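PDB 2AWA: beta sliding clamp from Streptococcus pneumoniae, which probably encircles DNA as a ring-shaped head-to-tail homodimer, tethering DNA polymerases and other proteins to it and so conferring processivity. Local coordinates for residues K155-E160 against K185-V190; V177-S182 against R218-F223; G309-H314 against D330-E335. All blocks are in the same frame, centred on the assembly; numbering follows the deposited sequence.

Contact 1 (K155-E160 against K185-V190); sequences KKIINE and KELKTV
Ile157 carries the helix's side of this contact alone, lodging against Thr189 and Leu187, two residues on the same face of the strand. The larger share falls to Thr189. With CG2 of Ile157 anti to the backbone N, that branch comes down on the threonine side chain, its CG2 lying 3.8 Å from Thr189 CG2 and 3.7 Å from Thr189 OG1. The other branch, CG1 with its terminal methyl, extends along the strand toward Leu187, where Ile157 CD1 meets Leu187 CD2 at 3.8 Å. One forked side chain thus spans two successive inward positions of the strand, while Lys188 between them turns its CB to the other side of the sheet. Leucine reaches in with a single methyl; threonine offers both its methyl and its hydroxyl, whose placement follows from a chi1 of 60° that sets OG1 between the backbone N and the carbonyl carbon. The nearest CA atoms, those of Ile157 and Thr189, are 7.4 Å apart, so side chains and not backbones make the join. Phe179, on the neighbouring strand, touches both Ile157 and Thr189 and closes the group from that flank. On the other flank, in strand 196-203, Lys200 serves twice: its carbonyl oxygen takes up the Thr189 hydroxyl, and its ammonium forms a salt bridge with Glu160, three residues on from Ile157 and so about one turn along the helix. Between the two segments themselves the join is van der Waals contact of buried groups, with that salt bridge at its side. The chemistry is that of a hydrophobic core in which one buried hydroxyl is tolerated: because it already has Lys200 O as partner, the isoleucine can pack against the oxygen as well as the methyls.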
ATOM      1  N   LYS B 155      19.363  16.450  -4.246  1.00 60.62           N
ATOM      2  CA  LYS B 155      18.506  15.494  -3.514  1.00 62.25           C
ATOM      3  C   LYS B 155      18.785  15.538  -2.014  1.00 63.38           C
ATOM      4  O   LYS B 155      17.856  15.396  -1.205  1.00 65.45           O
ATOM      5  CB  LYS B 155      18.703  14.053  -4.006  1.00 61.60           C
ATOM      6  CG  LYS B 155      18.245  13.793  -5.454  1.00 64.23           C
ATOM      7  CD  LYS B 155      18.263  12.313  -5.769  1.00 64.44           C
ATOM      8  CE  LYS B 155      17.747  11.989  -7.154  1.00 64.98           C
ATOM      9  NZ  LYS B 155      17.154  10.618  -7.173  1.00 66.87           N
ATOM     10  N   LYS B 156      20.055  15.742  -1.646  1.00 63.91           N
ATOM     11  CA  LYS B 156      20.443  15.842  -0.249  1.00 64.66           C
ATOM     12  C   LYS B 156      19.917  17.145   0.376  1.00 63.94           C
ATOM     13  O   LYS B 156      19.370  17.133   1.470  1.00 65.66           O
ATOM     14  CB  LYS B 156      21.956  15.715  -0.083  1.00 63.94           C
ATOM     15  CG  LYS B 156      22.354  15.601   1.372  1.00 69.90           C
ATOM     16  CD  LYS B 156      23.791  15.124   1.605  1.00 70.18           C
ATOM     17  CE  LYS B 156      24.248  15.549   3.024  1.00 76.66           C
ATOM     18  NZ  LYS B 156      25.244  14.649   3.672  1.00 77.67           N
ATOM     19  N   ILE B 157      20.066  18.262  -0.319  1.00 62.99           N
ATOM     20  CA  ILE B 157      19.453  19.508   0.129  1.00 63.78           C
ATOM     21  C   ILE B 157      17.934  19.379   0.282  1.00 61.42           C
ATOM     22  O   ILE B 157      17.357  19.848   1.241  1.00 59.22           O
ATOM     23  CB  ILE B 157      19.755  20.634  -0.856  1.00 64.97           C
ATOM     24  CG1 ILE B 157      21.123  21.222  -0.555  1.00 72.17           C
ATOM     25  CG2 ILE B 157      18.704  21.744  -0.779  1.00 70.50           C
ATOM     26  CD1 ILE B 157      21.614  22.168  -1.646  1.00 77.40           C
ATOM     27  N   ILE B 158      17.300  18.747  -0.693  1.00 61.83           N
ATOM     28  CA  ILE B 158      15.870  18.584  -0.674  1.00 60.45           C
ATOM     29  C   ILE B 158      15.456  17.782   0.536  1.00 62.27           C
ATOM     30  O   ILE B 158      14.589  18.216   1.263  1.00 67.82           O
ATOM     31  CB  ILE B 158      15.343  17.978  -1.977  1.00 58.85           C
ATOM     32  CG1 ILE B 158      15.540  18.974  -3.121  1.00 60.33           C
ATOM     33  CG2 ILE B 158      13.876  17.681  -1.861  1.00 57.65           C
ATOM     34  CD1 ILE B 158      15.457  18.374  -4.520  1.00 61.61           C
ATOM     35  N   ASN B 159      16.091  16.649   0.802  1.00 64.45           N
ATOM     36  CA  ASN B 159      15.704  15.840   1.973  1.00 64.29           C
ATOM     37  C   ASN B 159      16.005  16.514   3.306  1.00 63.14           C
ATOM     38  O   ASN B 159      15.316  16.258   4.316  1.00 58.80           O
ATOM     39  CB  ASN B 159      16.365  14.464   1.940  1.00 64.87           C
ATOM     40  CG  ASN B 159      15.626  13.510   1.080  1.00 68.51           C
ATOM     41  OD1 ASN B 159      14.391  13.445   1.128  1.00 72.45           O
ATOM     42  ND2 ASN B 159      16.362  12.767   0.252  1.00 70.29           N
ATOM     43  N   GLU B 160      17.034  17.361   3.314  1.00 61.88           N
ATOM     44  CA  GLU B 160      17.342  18.120   4.511  1.00 63.94           C
ATOM     45  C   GLU B 160      16.457  19.364   4.773  1.00 62.97           C
ATOM     46  O   GLU B 160      16.426  19.838   5.889  1.00 60.13           O
ATOM     47  CB  GLU B 160      18.805  18.481   4.521  1.00 66.23           C
ATOM     48  CG  GLU B 160      19.674  17.274   4.851  1.00 73.56           C
ATOM     49  CD  GLU B 160      21.167  17.519   4.623  1.00 80.22           C
ATOM     50  OE1 GLU B 160      21.521  18.524   3.936  1.00 74.70           O
ATOM     51  OE2 GLU B 160      21.965  16.693   5.142  1.00 80.08           O
ATOM     52  N   LYS B 185      29.846  31.556  -4.756  1.00 66.56           N
ATOM     53  CA  LYS B 185      29.950  30.150  -4.331  1.00 65.06           C
ATOM     54  C   LYS B 185      29.231  29.756  -3.028  1.00 63.76           C
ATOM     55  O   LYS B 185      29.240  28.580  -2.682  1.00 61.95           O
ATOM     56  CB  LYS B 185      31.428  29.741  -4.218  1.00 64.57           C
ATOM     57  CG  LYS B 185      32.269  30.590  -3.261  1.00 64.52           C
ATOM     58  N   GLU B 186      28.624  30.697  -2.302  1.00 64.26           N
ATOM     59  CA  GLU B 186      27.964  30.355  -1.016  1.00 65.77           C
ATOM     60  C   GLU B 186      26.477  30.080  -1.194  1.00 64.81           C
ATOM     61  O   GLU B 186      25.707  30.995  -1.414  1.00 66.69           O
ATOM     62  CB  GLU B 186      28.164  31.465   0.029  1.00 66.51           C
ATOM     63  CG  GLU B 186      29.635  31.729   0.395  1.00 70.38           C
ATOM     64  CD  GLU B 186      30.340  30.498   0.979  1.00 77.88           C
ATOM     65  OE1 GLU B 186      29.670  29.720   1.713  1.00 76.54           O
ATOM     66  OE2 GLU B 186      31.556  30.315   0.701  1.00 69.07           O
ATOM     67  N   LEU B 187      26.082  28.819  -1.085  1.00 65.21           N
ATOM     68  CA  LEU B 187      24.704  28.419  -1.315  1.00 65.42           C
ATOM     69  C   LEU B 187      23.970  28.182  -0.010  1.00 66.71           C
ATOM     70  O   LEU B 187      24.361  27.317   0.756  1.00 68.86           O
ATOM     71  CB  LEU B 187      24.664  27.131  -2.127  1.00 65.05           C
ATOM     72  CG  LEU B 187      23.270  26.770  -2.635  1.00 64.40           C
ATOM     73  CD1 LEU B 187      22.879  27.707  -3.768  1.00 63.52           C
ATOM     74  CD2 LEU B 187      23.235  25.327  -3.097  1.00 65.54           C
ATOM     75  N   LYS B 188      22.890  28.926   0.224  1.00 66.18           N
ATOM     76  CA  LYS B 188      22.076  28.759   1.412  1.00 64.12           C
ATOM     77  C   LYS B 188      20.696  28.260   0.999  1.00 63.80           C
ATOM     78  O   LYS B 188      20.095  28.800   0.074  1.00 61.85           O
ATOM     79  CB  LYS B 188      21.950  30.080   2.177  1.00 61.93           C
ATOM     80  CG  LYS B 188      21.284  29.950   3.563  1.00 67.09           C
ATOM     81  CD  LYS B 188      21.495  31.197   4.455  1.00 68.60           C
ATOM     82  CE  LYS B 188      20.385  32.250   4.284  1.00 74.90           C
ATOM     83  N   THR B 189      20.209  27.234   1.697  1.00 62.12           N
ATOM     84  CA  THR B 189      18.856  26.752   1.517  1.00 65.20           C
ATOM     85  C   THR B 189      18.138  26.653   2.868  1.00 63.55           C
ATOM     86  O   THR B 189      18.605  25.978   3.805  1.00 60.41           O
ATOM     87  CB  THR B 189      18.822  25.364   0.836  1.00 65.64           C
ATOM     88  OG1 THR B 189      19.533  24.420   1.647  1.00 76.80           O
ATOM     89  CG2 THR B 189      19.451  25.432  -0.512  1.00 65.14           C
ATOM     90  N   VAL B 190      16.995  27.322   2.935  1.00 62.96           N
ATOM     91  CA  VAL B 190      16.222  27.457   4.161  1.00 62.75           C
ATOM     92  C   VAL B 190      14.770  27.164   3.864  1.00 61.96           C
ATOM     93  O   VAL B 190      14.262  27.494   2.802  1.00 63.02           O
ATOM     94  CB  VAL B 190      16.262  28.903   4.723  1.00 61.11           C
ATOM     95  CG1 VAL B 190      15.665  28.945   6.123  1.00 69.16           C
ATOM     96  CG2 VAL B 190      17.617  29.391   4.801  1.00 63.58           C
TER

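Contact 2 (V177-S182 against R218-F223); sequences VHFVLS and RSLREF
The innermost shell is three residues: Leu220 directs one methyl, CD1, at Val177 and at the rim of the Phe179 ring. Val177 is the closer neighbour, its CG2 standing 3.5 Å and its CB 3.6 Å from Leu220 CD1, and the two side chains lie crosswise. Phe179 is met more loosely, with CE1 4.2 Å from Leu220 CD1; the methyl sits at the ring's edge, near its plane, while the two side chains run alongside one another in opposite senses. The ring's edge also has the Val177 carbonyl oxygen in its plane. Leu220 reaches across because CG is anti to its carbonyl carbon (chi1 -67°) and the chain then runs on extended, bridging a CA separation of 8.5 Å from Val177.

A second shell fixes these groups. In strand 211-216, Ile215 bonds by its backbone to Val177 and Val213 to Phe179, and both side chains touch the Phe179 ring. Helix 151-161 is the other wall: its Ile158 touches both Leu220 and Phe223, and Thr161 touches Val177. Across the sheet, the alternate residue His178 stacks on Tyr261 and bonds to Asp212.

Helix 217-226 therefore packs through Leu220 on strand 176-182, next to the edge strand 211-216 of a sheet that also carries helix 151-161. Two helices side by side on one face of an antiparallel sheet are typical of the domains of the beta processivity-factor family, in which helices line the inside of the ring.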
ATOM      1  N   VAL B 177      11.058  26.404  -0.809  1.00 61.96           N
ATOM      2  CA  VAL B 177      12.363  26.411  -0.219  1.00 61.83           C
ATOM      3  C   VAL B 177      13.150  27.597  -0.779  1.00 60.85           C
ATOM      4  O   VAL B 177      13.153  27.857  -1.965  1.00 60.08           O
ATOM      5  CB  VAL B 177      13.047  25.089  -0.466  1.00 62.15           C
ATOM      6  CG1 VAL B 177      14.460  25.097   0.115  1.00 66.08           C
ATOM      7  CG2 VAL B 177      12.215  23.966   0.147  1.00 60.75           C
ATOM      8  N   HIS B 178      13.793  28.336   0.098  1.00 61.29           N
ATOM      9  CA  HIS B 178      14.506  29.543  -0.308  1.00 62.92           C
ATOM     10  C   HIS B 178      15.973  29.187  -0.622  1.00 62.85           C
ATOM     11  O   HIS B 178      16.676  28.631   0.215  1.00 63.96           O
ATOM     12  CB  HIS B 178      14.369  30.585   0.808  1.00 61.54           C
ATOM     13  CG  HIS B 178      14.975  31.906   0.493  1.00 58.51           C
ATOM     14  ND1 HIS B 178      15.576  32.687   1.456  1.00 57.46           N
ATOM     15  CD2 HIS B 178      15.055  32.603  -0.664  1.00 61.66           C
ATOM     16  CE1 HIS B 178      16.021  33.800   0.900  1.00 56.29           C
ATOM     17  NE2 HIS B 178      15.715  33.778  -0.385  1.00 55.21           N
ATOM     18  N   PHE B 179      16.400  29.487  -1.844  1.00 61.51           N
ATOM     19  CA  PHE B 179      17.720  29.133  -2.350  1.00 61.61           C
ATOM     20  C   PHE B 179      18.479  30.409  -2.667  1.00 61.37           C
ATOM     21  O   PHE B 179      18.043  31.167  -3.510  1.00 61.04           O
ATOM     22  CB  PHE B 179      17.588  28.372  -3.664  1.00 61.45           C
ATOM     23  CG  PHE B 179      17.444  26.901  -3.512  1.00 61.32           C
ATOM     24  CD1 PHE B 179      16.204  26.340  -3.210  1.00 65.19           C
ATOM     25  CD2 PHE B 179      18.528  26.060  -3.746  1.00 66.19           C
ATOM     26  CE1 PHE B 179      16.044  24.954  -3.093  1.00 67.80           C
ATOM     27  CE2 PHE B 179      18.387  24.664  -3.653  1.00 71.78           C
ATOM     28  CZ  PHE B 179      17.137  24.104  -3.319  1.00 63.34           C
ATOM     29  N   VAL B 180      19.621  30.636  -2.024  1.00 61.58           N
ATOM     30  CA  VAL B 180      20.371  31.869  -2.242  1.00 63.35           C
ATOM     31  C   VAL B 180      21.833  31.537  -2.493  1.00 64.61           C
ATOM     32  O   VAL B 180      22.480  30.858  -1.686  1.00 65.52           O
ATOM     33  CB  VAL B 180      20.275  32.846  -1.047  1.00 63.01           C
ATOM     34  CG1 VAL B 180      20.760  34.215  -1.447  1.00 61.45           C
ATOM     35  CG2 VAL B 180      18.856  32.949  -0.544  1.00 69.67           C
ATOM     36  N   LEU B 181      22.340  32.001  -3.628  1.00 63.12           N
ATOM     37  CA  LEU B 181      23.748  31.896  -3.912  1.00 63.87           C
ATOM     38  C   LEU B 181      24.307  33.293  -3.735  1.00 63.37           C
ATOM     39  O   LEU B 181      23.853  34.221  -4.402  1.00 62.63           O
ATOM     40  CB  LEU B 181      23.986  31.386  -5.335  1.00 64.49           C
ATOM     41  CG  LEU B 181      25.440  31.024  -5.644  1.00 65.55           C
ATOM     42  CD1 LEU B 181      25.760  29.682  -5.035  1.00 65.65           C
ATOM     43  CD2 LEU B 181      25.695  31.004  -7.138  1.00 68.08           C
ATOM     44  N   SER B 182      25.252  33.449  -2.811  1.00 63.55           N
ATOM     45  CA  SER B 182      25.962  34.713  -2.635  1.00 64.66           C
ATOM     46  C   SER B 182      27.461  34.495  -2.802  1.00 66.34           C
ATOM     47  O   SER B 182      27.952  33.375  -2.649  1.00 66.33           O
ATOM     48  CB  SER B 182      25.668  35.317  -1.267  1.00 64.04           C
ATOM     49  OG  SER B 182      26.138  34.479  -0.228  1.00 66.25           O
ATOM     50  N   ARG B 218       6.774  20.948  -3.132  1.00 67.69           N
ATOM     51  CA  ARG B 218       6.192  19.864  -3.934  1.00 68.42           C
ATOM     52  C   ARG B 218       6.941  19.659  -5.250  1.00 66.35           C
ATOM     53  O   ARG B 218       7.114  18.533  -5.705  1.00 67.94           O
ATOM     54  CB  ARG B 218       4.711  20.135  -4.225  1.00 68.34           C
ATOM     55  CG  ARG B 218       4.008  19.025  -5.015  1.00 72.16           C
ATOM     56  CD  ARG B 218       2.469  19.230  -5.120  1.00 77.04           C
ATOM     57  NE  ARG B 218       1.721  18.956  -3.875  1.00 89.50           N
ATOM     58  CZ  ARG B 218       0.977  19.852  -3.223  1.00 85.75           C
ATOM     59  N   SER B 219       7.373  20.746  -5.873  1.00 65.02           N
ATOM     60  CA  SER B 219       8.161  20.644  -7.078  1.00 62.31           C
ATOM     61  C   SER B 219       9.459  19.928  -6.770  1.00 63.33           C
ATOM     62  O   SER B 219       9.884  19.046  -7.518  1.00 64.21           O
ATOM     63  CB  SER B 219       8.432  22.023  -7.659  1.00 63.00           C
ATOM     64  OG  SER B 219       7.227  22.637  -8.082  1.00 62.98           O
ATOM     65  N   LEU B 220      10.099  20.291  -5.661  1.00 63.47           N
ATOM     66  CA  LEU B 220      11.386  19.683  -5.318  1.00 62.24           C
ATOM     67  C   LEU B 220      11.247  18.175  -5.056  1.00 63.11           C
ATOM     68  O   LEU B 220      12.124  17.403  -5.434  1.00 65.67           O
ATOM     69  CB  LEU B 220      12.011  20.374  -4.113  1.00 59.37           C
ATOM     70  CG  LEU B 220      12.448  21.812  -4.339  1.00 64.72           C
ATOM     71  CD1 LEU B 220      12.670  22.520  -3.006  1.00 67.11           C
ATOM     72  CD2 LEU B 220      13.696  21.890  -5.206  1.00 66.19           C
ATOM     73  N   ARG B 221      10.160  17.746  -4.420  1.00 62.21           N
ATOM     74  CA  ARG B 221       9.939  16.313  -4.223  1.00 63.50           C
ATOM     75  C   ARG B 221       9.830  15.596  -5.570  1.00 62.29           C
ATOM     76  O   ARG B 221      10.314  14.488  -5.712  1.00 65.17           O
ATOM     77  CB  ARG B 221       8.677  16.015  -3.408  1.00 64.37           C
ATOM     78  CG  ARG B 221       8.606  16.593  -1.996  1.00 70.27           C
ATOM     79  CD  ARG B 221       9.793  16.183  -1.140  1.00 88.56           C
ATOM     80  NE  ARG B 221       9.454  16.155   0.289  1.00 97.12           N
ATOM     81  CZ  ARG B 221      10.310  15.867   1.274  1.00 96.95           C
ATOM     82  NH1 ARG B 221      11.584  15.590   1.021  1.00 95.64           N
ATOM     83  NH2 ARG B 221       9.880  15.861   2.529  1.00101.11           N
ATOM     84  N   GLU B 222       9.198  16.212  -6.557  1.00 60.58           N
ATOM     85  CA  GLU B 222       9.135  15.597  -7.871  1.00 60.78           C
ATOM     86  C   GLU B 222      10.493  15.591  -8.553  1.00 61.48           C
ATOM     87  O   GLU B 222      10.808  14.651  -9.282  1.00 62.12           O
ATOM     88  CB  GLU B 222       8.117  16.287  -8.785  1.00 60.61           C
ATOM     89  CG  GLU B 222       6.664  16.077  -8.404  1.00 63.79           C
ATOM     90  CD  GLU B 222       6.249  14.624  -8.256  1.00 67.20           C
ATOM     91  OE1 GLU B 222       6.896  13.729  -8.835  1.00 68.71           O
ATOM     92  OE2 GLU B 222       5.250  14.377  -7.552  1.00 74.15           O
ATOM     93  N   PHE B 223      11.287  16.637  -8.343  1.00 61.58           N
ATOM     94  CA  PHE B 223      12.626  16.670  -8.894  1.00 61.00           C
ATOM     95  C   PHE B 223      13.375  15.408  -8.501  1.00 61.98           C
ATOM     96  O   PHE B 223      14.033  14.784  -9.337  1.00 59.88           O
ATOM     97  CB  PHE B 223      13.415  17.893  -8.414  1.00 62.51           C
ATOM     98  CG  PHE B 223      14.867  17.790  -8.709  1.00 58.12           C
ATOM     99  CD1 PHE B 223      15.714  17.113  -7.858  1.00 59.28           C
ATOM    100  CD2 PHE B 223      15.369  18.280  -9.878  1.00 58.23           C
ATOM    101  CE1 PHE B 223      17.042  16.961  -8.171  1.00 52.44           C
ATOM    102  CE2 PHE B 223      16.676  18.129 -10.184  1.00 56.13           C
ATOM    103  CZ  PHE B 223      17.513  17.466  -9.326  1.00 59.44           C
TER

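Contact 3 (G309-H314 against D330-E335); sequences GVVSAH and DQVTGE
Val332 points its CB at strand 310-317 and supplies more than half of the surface buried here, with its CG2 methyl making the close contacts. That methyl is 3.9 Å from CG2 of Val311, and the two valines approach crosswise. In both, CG1 is anti to the backbone N (Val332 chi1 178°), which leaves CG2, anti to the carbonyl carbon, to make the meeting. This is the close-packed side: Val311 is buried, and Ile276 and Ile306 each touch both valines, joining them into one apolar cluster that Leu304 and Phe278 extend around Val311. The cluster lies between two sheets of the C-terminal domain. Strand 310-317 belongs to the four-stranded sheet, whereas strand 331-334 is the outermost strand, within the chain, of the long sheet that runs on from the central domain, so the contact fastens two antiparallel layers near one end. Toward solvent the packing thins. Gly309 meets Val332 only with its backbone, the carbonyl O lying 3.7 Å from Val332 CG2, and its positive phi of 90° suits the exposed bend between strands 302-307 and 310-317. Polar chemistry is kept to the margins: Asp330 and Gln331 form a classic beta bulge opposite Thr277, and Thr333 bonds to Thr275 through their hydroxyls.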
ATOM      1  N   GLY B 309      21.593  15.788  34.938  1.00 65.38           N
ATOM      2  CA  GLY B 309      22.169  14.836  33.973  1.00 65.52           C
ATOM      3  C   GLY B 309      21.178  13.820  33.426  1.00 66.37           C
ATOM      4  O   GLY B 309      21.441  13.161  32.413  1.00 66.30           O
ATOM      5  N   VAL B 310      20.029  13.696  34.087  1.00 65.49           N
ATOM      6  CA  VAL B 310      19.022  12.747  33.678  1.00 64.35           C
ATOM      7  C   VAL B 310      18.009  13.454  32.791  1.00 63.84           C
ATOM      8  O   VAL B 310      17.577  14.560  33.093  1.00 65.55           O
ATOM      9  CB  VAL B 310      18.321  12.131  34.875  1.00 64.45           C
ATOM     10  CG1 VAL B 310      17.345  11.048  34.415  1.00 65.48           C
ATOM     11  CG2 VAL B 310      19.349  11.556  35.847  1.00 65.39           C
ATOM     12  N   VAL B 311      17.656  12.800  31.691  1.00 60.63           N
ATOM     13  CA  VAL B 311      16.743  13.334  30.705  1.00 58.98           C
ATOM     14  C   VAL B 311      15.569  12.380  30.634  1.00 58.41           C
ATOM     15  O   VAL B 311      15.760  11.151  30.568  1.00 55.80           O
ATOM     16  CB  VAL B 311      17.426  13.419  29.326  1.00 59.48           C
ATOM     17  CG1 VAL B 311      16.437  13.798  28.255  1.00 59.35           C
ATOM     18  CG2 VAL B 311      18.597  14.401  29.373  1.00 61.65           C
ATOM     19  N   SER B 312      14.357  12.922  30.668  1.00 57.31           N
ATOM     20  CA  SER B 312      13.179  12.062  30.641  1.00 58.57           C
ATOM     21  C   SER B 312      12.058  12.696  29.858  1.00 59.25           C
ATOM     22  O   SER B 312      11.969  13.926  29.791  1.00 62.99           O
ATOM     23  CB  SER B 312      12.727  11.756  32.048  1.00 57.47           C
ATOM     24  OG  SER B 312      12.561  12.957  32.736  1.00 57.64           O
ATOM     25  N   ALA B 313      11.229  11.848  29.249  1.00 57.22           N
ATOM     26  CA  ALA B 313      10.073  12.273  28.449  1.00 56.39           C
ATOM     27  C   ALA B 313       8.771  11.892  29.135  1.00 57.05           C
ATOM     28  O   ALA B 313       8.621  10.761  29.658  1.00 54.15           O
ATOM     29  CB  ALA B 313      10.123  11.654  27.073  1.00 56.10           C
ATOM     30  N   HIS B 314       7.823  12.834  29.097  1.00 58.48           N
ATOM     31  CA  HIS B 314       6.528  12.672  29.731  1.00 57.53           C
ATOM     32  C   HIS B 314       5.388  13.166  28.858  1.00 56.94           C
ATOM     33  O   HIS B 314       5.433  14.270  28.311  1.00 55.72           O
ATOM     34  CB  HIS B 314       6.499  13.396  31.064  1.00 58.68           C
ATOM     35  CG  HIS B 314       7.706  13.136  31.911  1.00 65.23           C
ATOM     36  ND1 HIS B 314       7.685  12.280  32.990  1.00 55.12           N
ATOM     37  CD2 HIS B 314       8.972  13.623  31.835  1.00 62.96           C
ATOM     38  CE1 HIS B 314       8.884  12.247  33.542  1.00 58.76           C
ATOM     39  NE2 HIS B 314       9.686  13.046  32.856  1.00 65.76           N
ATOM     40  N   ASP B 330      24.562  10.628  25.405  1.00 61.45           N
ATOM     41  CA  ASP B 330      26.015  10.694  25.324  1.00 62.79           C
ATOM     42  C   ASP B 330      26.518  11.748  26.312  1.00 61.63           C
ATOM     43  O   ASP B 330      27.490  11.518  27.013  1.00 64.39           O
ATOM     44  CB  ASP B 330      26.468  11.012  23.879  1.00 63.61           C
ATOM     45  CG  ASP B 330      27.991  11.088  23.725  1.00 73.43           C
ATOM     46  OD1 ASP B 330      28.683  10.115  24.100  1.00 86.18           O
ATOM     47  OD2 ASP B 330      28.506  12.117  23.213  1.00 83.16           O
ATOM     48  N   GLN B 331      25.836  12.882  26.402  1.00 61.53           N
ATOM     49  CA  GLN B 331      26.350  14.026  27.165  1.00 62.40           C
ATOM     50  C   GLN B 331      25.262  15.035  27.499  1.00 60.59           C
ATOM     51  O   GLN B 331      24.458  15.369  26.638  1.00 62.05           O
ATOM     52  CB  GLN B 331      27.438  14.737  26.351  1.00 62.22           C
ATOM     53  CG  GLN B 331      28.024  15.972  27.039  1.00 65.72           C
ATOM     54  CD  GLN B 331      29.289  16.490  26.365  1.00 64.95           C
ATOM     55  OE1 GLN B 331      30.399  16.232  26.830  1.00 64.93           O
ATOM     56  NE2 GLN B 331      29.124  17.224  25.265  1.00 68.77           N
ATOM     57  N   VAL B 332      25.243  15.528  28.734  1.00 58.83           N
ATOM     58  CA  VAL B 332      24.368  16.638  29.098  1.00 59.80           C
ATOM     59  C   VAL B 332      25.182  17.711  29.773  1.00 61.36           C
ATOM     60  O   VAL B 332      25.845  17.441  30.768  1.00 63.86           O
ATOM     61  CB  VAL B 332      23.267  16.216  30.065  1.00 60.21           C
ATOM     62  CG1 VAL B 332      22.405  17.416  30.451  1.00 61.18           C
ATOM     63  CG2 VAL B 332      22.419  15.129  29.450  1.00 63.22           C
ATOM     64  N   THR B 333      25.141  18.922  29.227  1.00 61.72           N
ATOM     65  CA  THR B 333      25.803  20.068  29.827  1.00 61.64           C
ATOM     66  C   THR B 333      24.781  21.134  30.150  1.00 62.60           C
ATOM     67  O   THR B 333      23.681  21.148  29.601  1.00 63.29           O
ATOM     68  CB  THR B 333      26.812  20.741  28.870  1.00 62.18           C
ATOM     69  OG1 THR B 333      26.112  21.258  27.732  1.00 56.91           O
ATOM     70  CG2 THR B 333      27.909  19.776  28.426  1.00 64.62           C
ATOM     71  N   GLY B 334      25.175  22.052  31.020  1.00 64.18           N
ATOM     72  CA  GLY B 334      24.396  23.245  31.279  1.00 64.78           C
ATOM     73  C   GLY B 334      23.484  23.048  32.457  1.00 65.31           C
ATOM     74  O   GLY B 334      23.795  22.283  33.363  1.00 65.91           O
ATOM     75  N   GLU B 335      22.343  23.719  32.437  1.00 66.14           N
ATOM     76  CA  GLU B 335      21.476  23.739  33.598  1.00 68.28           C
ATOM     77  C   GLU B 335      20.220  22.942  33.356  1.00 66.08           C
ATOM     78  O   GLU B 335      19.933  22.532  32.240  1.00 65.01           O
ATOM     79  CB  GLU B 335      21.164  25.175  34.029  1.00 69.57           C
ATOM     80  CG  GLU B 335      20.628  26.089  32.938  1.00 73.28           C
ATOM     81  CD  GLU B 335      20.463  27.526  33.424  1.00 73.47           C
ATOM     82  OE1 GLU B 335      21.123  27.901  34.436  1.00 77.55           O
ATOM     83  OE2 GLU B 335      19.672  28.273  32.787  1.00 77.36           O
TER

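Overall arrangement
Contacts 1 and 2 are core contacts of the central domain, their centres 8 Å apart, and they interlock along the chain: strands 176-182 and 186-192 are neighbours in one sheet, joined by backbone bonds such as Lys188 N to Val180 O. Contact 1 seats helix 151-161 on strand 186-192, and contact 2 seats helix 217-226 on strand 176-182. Contact 3, about 31 and 36 Å away between centres, lies in the C-terminal domain at the far end of the same long sheet, and it joins two sheets with no helix involved. All three rest on aliphatic groups. Contact 1 includes a buried hydroxyl and contact 2 an aromatic edge, while contact 3, partly exposed, brings in a glycine carbonyl at its solvent side.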